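Local coordinates for protein peptidase, C14 family (Geobacter sulfurreducens PCA, PDB 3BIJ) that is of unknown function but carries a caspase-like domain of the C14 peptidase family and may therefore act as a cysteine endopeptidase, at residues 127-131 / 269-275; 240-244 / 256-260. One frame throughout, in Å; residues are numbered along the deposited sequence.

Contact 1. Residues 127-131 / 269-275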
loop_
_atom_site.group_PDB
_atom_site.type_symbol
_atom_site.label_atom_id
_atom_site.label_comp_id
_atom_site.label_asym_id
_atom_site.label_seq_id
_atom_site.Cartn_x
_atom_site.Cartn_y
_atom_site.Cartn_z
ATOM N N ARG A 127 41.811 21.967 -7.224
ATOM C CA ARG A 127 40.563 21.241 -7.435
ATOM C C ARG A 127 39.985 20.885 -6.074
ATOM O O ARG A 127 40.706 20.385 -5.205
ATOM C CB ARG A 127 40.808 19.957 -8.237
ATOM C CG ARG A 127 41.334 20.190 -9.643
ATOM C CD ARG A 127 42.740 19.631 -9.806
ATOM N NE ARG A 127 42.726 18.173 -9.821
ATOM C CZ ARG A 127 43.694 17.414 -9.324
ATOM N NH1 ARG A 127 44.764 17.971 -8.767
ATOM N NH2 ARG A 127 43.585 16.094 -9.370
ATOM N N VAL A 128 38.696 21.153 -5.888
ATOM C CA VAL A 128 38.014 20.859 -4.628
ATOM C C VAL A 128 36.898 19.855 -4.900
ATOM O O VAL A 128 35.910 20.182 -5.552
ATOM C CB VAL A 128 37.403 22.141 -3.998
ATOM C CG1 VAL A 128 36.695 21.800 -2.707
ATOM C CG2 VAL A 128 38.500 23.162 -3.732
ATOM N N LEU A 129 37.068 18.632 -4.408
ATOM C CA LEU A 129 36.080 17.576 -4.600
ATOM C C LEU A 129 35.314 17.347 -3.305
ATOM O O LEU A 129 35.910 16.978 -2.298
ATOM C CB LEU A 129 36.781 16.288 -5.019
ATOM C CG LEU A 129 35.901 15.071 -5.271
ATOM C CD1 LEU A 129 35.006 15.317 -6.463
ATOM C CD2 LEU A 129 36.796 13.864 -5.493
ATOM N N VAL A 130 33.998 17.556 -3.327
ATOM C CA VAL A 130 33.172 17.390 -2.122
ATOM C C VAL A 130 32.071 16.325 -2.250
ATOM O O VAL A 130 31.273 16.359 -3.185
ATOM C CB VAL A 130 32.468 18.728 -1.732
ATOM C CG1 VAL A 130 31.689 18.540 -0.452
ATOM C CG2 VAL A 130 33.476 19.851 -1.581
ATOM N N PHE A 131 32.038 15.381 -1.312
ATOM C CA PHE A 131 31.001 14.355 -1.294
ATOM C C PHE A 131 30.169 14.599 -0.042
ATOM O O PHE A 131 30.702 14.609 1.073
ATOM C CB PHE A 131 31.579 12.939 -1.222
ATOM C CG PHE A 131 32.205 12.477 -2.500
ATOM C CD1 PHE A 131 33.562 12.677 -2.742
ATOM C CD2 PHE A 131 31.426 11.878 -3.486
ATOM C CE1 PHE A 131 34.134 12.288 -3.954
ATOM C CE2 PHE A 131 31.984 11.487 -4.699
ATOM C CZ PHE A 131 33.345 11.692 -4.937
ATOM N N PHE A 269 39.529 18.894 -15.034
ATOM C CA PHE A 269 39.247 18.297 -13.732
ATOM C C PHE A 269 38.033 17.357 -13.795
ATOM O O PHE A 269 38.090 16.222 -13.316
ATOM C CB PHE A 269 39.035 19.414 -12.696
ATOM C CG PHE A 269 38.565 18.932 -11.356
ATOM C CD1 PHE A 269 39.098 17.785 -10.785
ATOM C CD2 PHE A 269 37.591 19.642 -10.656
ATOM C CE1 PHE A 269 38.667 17.349 -9.533
ATOM C CE2 PHE A 269 37.153 19.218 -9.405
ATOM C CZ PHE A 269 37.688 18.071 -8.840
ATOM N N LEU A 270 36.946 17.824 -14.399
ATOM C CA LEU A 270 35.745 17.008 -14.518
ATOM C C LEU A 270 35.962 15.837 -15.480
ATOM O O LEU A 270 35.168 14.897 -15.523
ATOM C CB LEU A 270 34.568 17.876 -14.978
ATOM C CG LEU A 270 33.684 18.496 -13.879
ATOM C CD1 LEU A 270 34.515 19.133 -12.775
ATOM C CD2 LEU A 270 32.770 19.519 -14.526
ATOM N N LYS A 271 37.062 15.892 -16.227
ATOM C CA LYS A 271 37.397 14.847 -17.185
ATOM C C LYS A 271 38.314 13.786 -16.585
ATOM O O LYS A 271 38.477 12.711 -17.158
ATOM C CB LYS A 271 38.060 15.461 -18.419
ATOM C CG LYS A 271 37.331 15.176 -19.732
ATOM C CD LYS A 271 35.924 15.767 -19.744
ATOM C CE LYS A 271 34.846 14.679 -19.830
ATOM N NZ LYS A 271 33.453 15.230 -19.655
ATOM N N GLN A 272 38.908 14.084 -15.432
ATOM C CA GLN A 272 39.812 13.143 -14.768
ATOM C C GLN A 272 39.062 11.947 -14.190
ATOM O O GLN A 272 37.837 11.885 -14.236
ATOM C CB GLN A 272 40.559 13.828 -13.620
ATOM C CG GLN A 272 41.305 15.092 -13.981
ATOM C CD GLN A 272 42.102 15.642 -12.809
ATOM O OE1 GLN A 272 41.562 15.879 -11.729
ATOM N NE2 GLN A 272 43.393 15.854 -13.022
ATOM N N ARG A 273 39.813 11.000 -13.641
ATOM C CA ARG A 273 39.225 9.823 -13.017
ATOM C C ARG A 273 38.734 10.265 -11.633
ATOM O O ARG A 273 39.426 10.992 -10.923
ATOM C CB ARG A 273 40.268 8.708 -12.905
ATOM C CG ARG A 273 39.625 7.322 -12.869
ATOM C CD ARG A 273 40.525 6.117 -13.168
ATOM N NE ARG A 273 41.029 5.565 -11.961
ATOM C CZ ARG A 273 40.927 4.414 -11.313
ATOM N NH1 ARG A 273 40.251 3.318 -11.645
ATOM N NH2 ARG A 273 41.610 4.443 -10.198
ATOM N N PRO A 274 37.538 9.819 -11.229
ATOM C CA PRO A 274 36.943 10.176 -9.936
ATOM C C PRO A 274 37.816 10.508 -8.719
ATOM O O PRO A 274 37.394 11.304 -7.887
ATOM C CB PRO A 274 35.959 9.027 -9.666
ATOM C CG PRO A 274 36.433 7.916 -10.552
ATOM C CD PRO A 274 36.842 8.656 -11.798
ATOM N N PHE A 275 39.007 9.943 -8.567
ATOM C CA PHE A 275 39.775 10.331 -7.379
ATOM C C PHE A 275 41.209 10.660 -7.665
ATOM O O PHE A 275 42.081 10.489 -6.821
ATOM C CB PHE A 275 39.699 9.245 -6.319
ATOM C CG PHE A 275 38.331 9.082 -5.736
ATOM C CD1 PHE A 275 37.841 9.992 -4.805
ATOM C CD2 PHE A 275 37.521 8.027 -6.126
ATOM C CE1 PHE A 275 36.562 9.850 -4.272
ATOM C CE2 PHE A 275 36.242 7.875 -5.603
ATOM C CZ PHE A 275 35.763 8.787 -4.675
#

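Contact 2. Residues 240-244 / 256-260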
loop_
_atom_site.group_PDB
_atom_site.type_symbol
_atom_site.label_atom_id
_atom_site.label_comp_id
_atom_site.label_asym_id
_atom_site.label_seq_id
_atom_site.Cartn_x
_atom_site.Cartn_y
_atom_site.Cartn_z
ATOM N N TYR A 240 34.571 11.799 -13.963
ATOM C CA TYR A 240 33.670 12.108 -12.871
ATOM C C TYR A 240 32.229 12.071 -13.358
ATOM O O TYR A 240 31.353 11.547 -12.681
ATOM C CB TYR A 240 33.945 13.490 -12.287
ATOM C CG TYR A 240 35.063 13.542 -11.292
ATOM C CD1 TYR A 240 36.365 13.780 -11.692
ATOM C CD2 TYR A 240 34.816 13.371 -9.937
ATOM C CE1 TYR A 240 37.399 13.847 -10.762
ATOM C CE2 TYR A 240 35.845 13.435 -9.001
ATOM C CZ TYR A 240 37.133 13.672 -9.423
ATOM O OH TYR A 240 38.162 13.716 -8.512
ATOM N N ARG A 241 31.979 12.630 -14.536
ATOM C CA ARG A 241 30.628 12.637 -15.068
ATOM C C ARG A 241 30.142 11.218 -15.224
ATOM O O ARG A 241 29.052 10.883 -14.777
ATOM C CB ARG A 241 30.577 13.368 -16.407
ATOM C CG ARG A 241 30.961 14.830 -16.277
ATOM C CD ARG A 241 30.652 15.702 -17.506
ATOM N NE ARG A 241 29.892 16.796 -17.016
ATOM C CZ ARG A 241 29.969 18.121 -17.024
ATOM N NH1 ARG A 241 28.955 18.652 -16.379
ATOM N NH2 ARG A 241 30.879 18.911 -17.583
ATOM N N SER A 242 30.952 10.368 -15.838
ATOM C CA SER A 242 30.549 8.976 -16.015
ATOM C C SER A 242 30.356 8.283 -14.680
ATOM O O SER A 242 29.465 7.448 -14.538
ATOM C CB SER A 242 31.594 8.218 -16.820
ATOM O OG SER A 242 31.704 8.782 -18.105
ATOM N N PHE A 243 31.200 8.628 -13.710
ATOM C CA PHE A 243 31.130 8.027 -12.388
ATOM C C PHE A 243 29.750 8.344 -11.803
ATOM O O PHE A 243 29.007 7.459 -11.365
ATOM C CB PHE A 243 32.247 8.605 -11.521
ATOM C CG PHE A 243 32.397 7.940 -10.193
ATOM C CD1 PHE A 243 32.504 6.559 -10.098
ATOM C CD2 PHE A 243 32.482 8.709 -9.033
ATOM C CE1 PHE A 243 32.699 5.957 -8.864
ATOM C CE2 PHE A 243 32.676 8.126 -7.798
ATOM C CZ PHE A 243 32.788 6.747 -7.702
ATOM N N HIS A 244 29.406 9.624 -11.846
ATOM C CA HIS A 244 28.143 10.107 -11.349
ATOM C C HIS A 244 26.968 9.435 -12.072
ATOM O O HIS A 244 26.055 8.917 -11.432
ATOM C CB HIS A 244 28.107 11.624 -11.524
ATOM C CG HIS A 244 26.768 12.234 -11.251
ATOM N ND1 HIS A 244 26.221 12.288 -9.987
ATOM C CD2 HIS A 244 25.860 12.801 -12.081
ATOM C CE1 HIS A 244 25.032 12.862 -10.051
ATOM N NE2 HIS A 244 24.791 13.182 -11.309
ATOM N N THR A 256 18.329 10.780 -5.788
ATOM C CA THR A 256 19.255 10.936 -6.905
ATOM C C THR A 256 20.395 11.857 -6.518
ATOM O O THR A 256 20.170 13.034 -6.239
ATOM C CB THR A 256 18.565 11.558 -8.150
ATOM O OG1 THR A 256 17.364 10.839 -8.451
ATOM C CG2 THR A 256 19.497 11.502 -9.358
ATOM N N PRO A 257 21.632 11.332 -6.473
ATOM C CA PRO A 257 22.752 12.206 -6.111
ATOM C C PRO A 257 22.916 13.277 -7.180
ATOM O O PRO A 257 22.624 13.046 -8.357
ATOM C CB PRO A 257 23.938 11.237 -6.007
ATOM C CG PRO A 257 23.517 10.052 -6.827
ATOM C CD PRO A 257 22.056 9.921 -6.508
ATOM N N ASN A 258 23.359 14.455 -6.754
ATOM C CA ASN A 258 23.531 15.582 -7.654
ATOM C C ASN A 258 24.984 15.890 -8.011
ATOM O O ASN A 258 25.905 15.683 -7.216
ATOM C CB ASN A 258 22.903 16.818 -7.030
ATOM C CG ASN A 258 22.546 17.863 -8.051
ATOM O OD1 ASN A 258 22.687 19.054 -7.796
ATOM N ND2 ASN A 258 22.069 17.425 -9.217
ATOM N N PHE A 259 25.163 16.412 -9.218
ATOM C CA PHE A 259 26.468 16.775 -9.743
ATOM C C PHE A 259 26.479 18.298 -9.963
ATOM O O PHE A 259 26.012 18.794 -10.988
ATOM C CB PHE A 259 26.692 16.011 -11.055
ATOM C CG PHE A 259 28.094 16.096 -11.592
ATOM C CD1 PHE A 259 28.505 17.190 -12.341
ATOM C CD2 PHE A 259 29.003 15.073 -11.351
ATOM C CE1 PHE A 259 29.798 17.263 -12.842
ATOM C CE2 PHE A 259 30.291 15.142 -11.848
ATOM C CZ PHE A 259 30.686 16.238 -12.594
ATOM N N PHE A 260 27.024 19.025 -8.990
ATOM C CA PHE A 260 27.086 20.485 -9.021
ATOM C C PHE A 260 28.520 21.023 -9.118
ATOM O O PHE A 260 29.396 20.603 -8.359
ATOM C CB PHE A 260 26.434 21.021 -7.751
ATOM C CG PHE A 260 26.227 22.499 -7.754
ATOM C CD1 PHE A 260 25.309 23.076 -8.627
ATOM C CD2 PHE A 260 26.935 23.318 -6.880
ATOM C CE1 PHE A 260 25.089 24.454 -8.634
ATOM C CE2 PHE A 260 26.729 24.703 -6.874
ATOM C CZ PHE A 260 25.801 25.274 -7.756
HETATM O O HOH W 1 21.675 14.423 -10.782
#

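Contact 1. Residues 127-131 / 269-275
The side chain of Arg127 lies over a face of Phe269 in a buried contact between a core strand and the C-terminal tail of a caspase fold, where helices pack on the faces of a mainly parallel sheet. Strand 127-131 is an inner strand, flanked by strands 76-89 and 201-206, and segment 269-275, which runs out of the short helix 267-271 into a loop, lies across one of its faces. Alternate residues Arg127, Leu129 and Phe131 point toward the tail and meet it in turn.

Arg127 CB sits 3.6 Å from the centroid of the Phe269 ring, only 10° off its normal, a CH-pi contact, while Arg127 CG stands 3.5 Å from Phe269 CD1. With its CG anti to the backbone N (chi1 173°), Phe269 presents a face to this chain and an edge to Leu129; Leu129 CB lies 4.3 Å from Phe269 CZ. Trp231 meets the Phe275 ring edge-to-face. Phe275 in turn lies beside Phe131, the two planes nearly parallel but slid apart, with centroids 5.5 Å apart; Leu129 CD2 packs 4.1 Å from Phe275 CD1.

The buried guanidinium is held side-on. Arg127 NE and NH2 both donate to a single acceptor, Gln272 OE1, at 3.2 Å and 3.1 Å respectively. Both bonds are bent, the oxygen lies somewhat out of the guanidinium plane, and the amide plane of Gln272 stands steeply to it, at 80°.

Contact 2. Residues 240-244 / 256-260
The helix-to-strand connection that completes the caspase sheet brings helix 240-244 over strand 258-260, which runs antiparallel to its neighbour 201-206 at one border of the sheet. Helix and strand run in nearly opposite directions, at 159°, the axes of these short segments come within 9.7 Å, and the space between them is filled chiefly by Phe259 and His244.

Phe259 points at the helix, and its ring reaches along the first turn because CG stands anti to the backbone N (chi1 -170°). Phe259 CE2 lies 4.0 Å from Tyr240 CB and close to the carbonyl O of the same tyrosine, while Phe259 CE1 on the other branch is 3.9 Å from Arg241 NH1. The ring and that guanidinium meet obliquely.

One turn further on, His244 lays a face of its imidazole against the base of the same side chain. Phe259 CB stands 3.5 Å from the centroid of the His244 ring and 14° off its normal, a CH-pi contact, whereas the two rings themselves meet obliquely.

The imidazole edge faces the loop before the strand, where His244 CE1 approaches Pro257 O; the distance is very short for a carbon, so the modelled flip of the ring is doubtful. A water donates a hydrogen bond to Pro257 O over 2.9 Å and accepts a weak one from Asn258 ND2; its contact with His244 NE2 is as uncertain as the flip.

The subunit interface is near: Arg241 packs on Phe260 of the second subunit, and Asn258 on its counterpart there. A sixth, antiparallel strand backed by the helix before it, at the border where two subunits meet, is characteristic of the caspase fold.

Overall arrangement
Contacts 1 and 2, whose centres lie about 10 Å apart, show how one sheet receives successive elements of the C-terminal region: strand 258-263 joins its border, and helix 267-271 then turns back over inner strand 127-133. Tyr240 ties them together. Its backbone end belongs to contact 2, but its ring reaches into contact 1, where it meets Phe269 edge-to-face, brings CE2 to 3.3 Å from Leu129 CD1 and offers OH to Pro274 O in a weak hydrogen bond. Arg127, Phe269 and Gln272 lie at the strand's N-terminal end; Leu129 and Phe131 carry contact 1 toward the end after which caspase-like peptidases place the catalytic cysteine, probably here too.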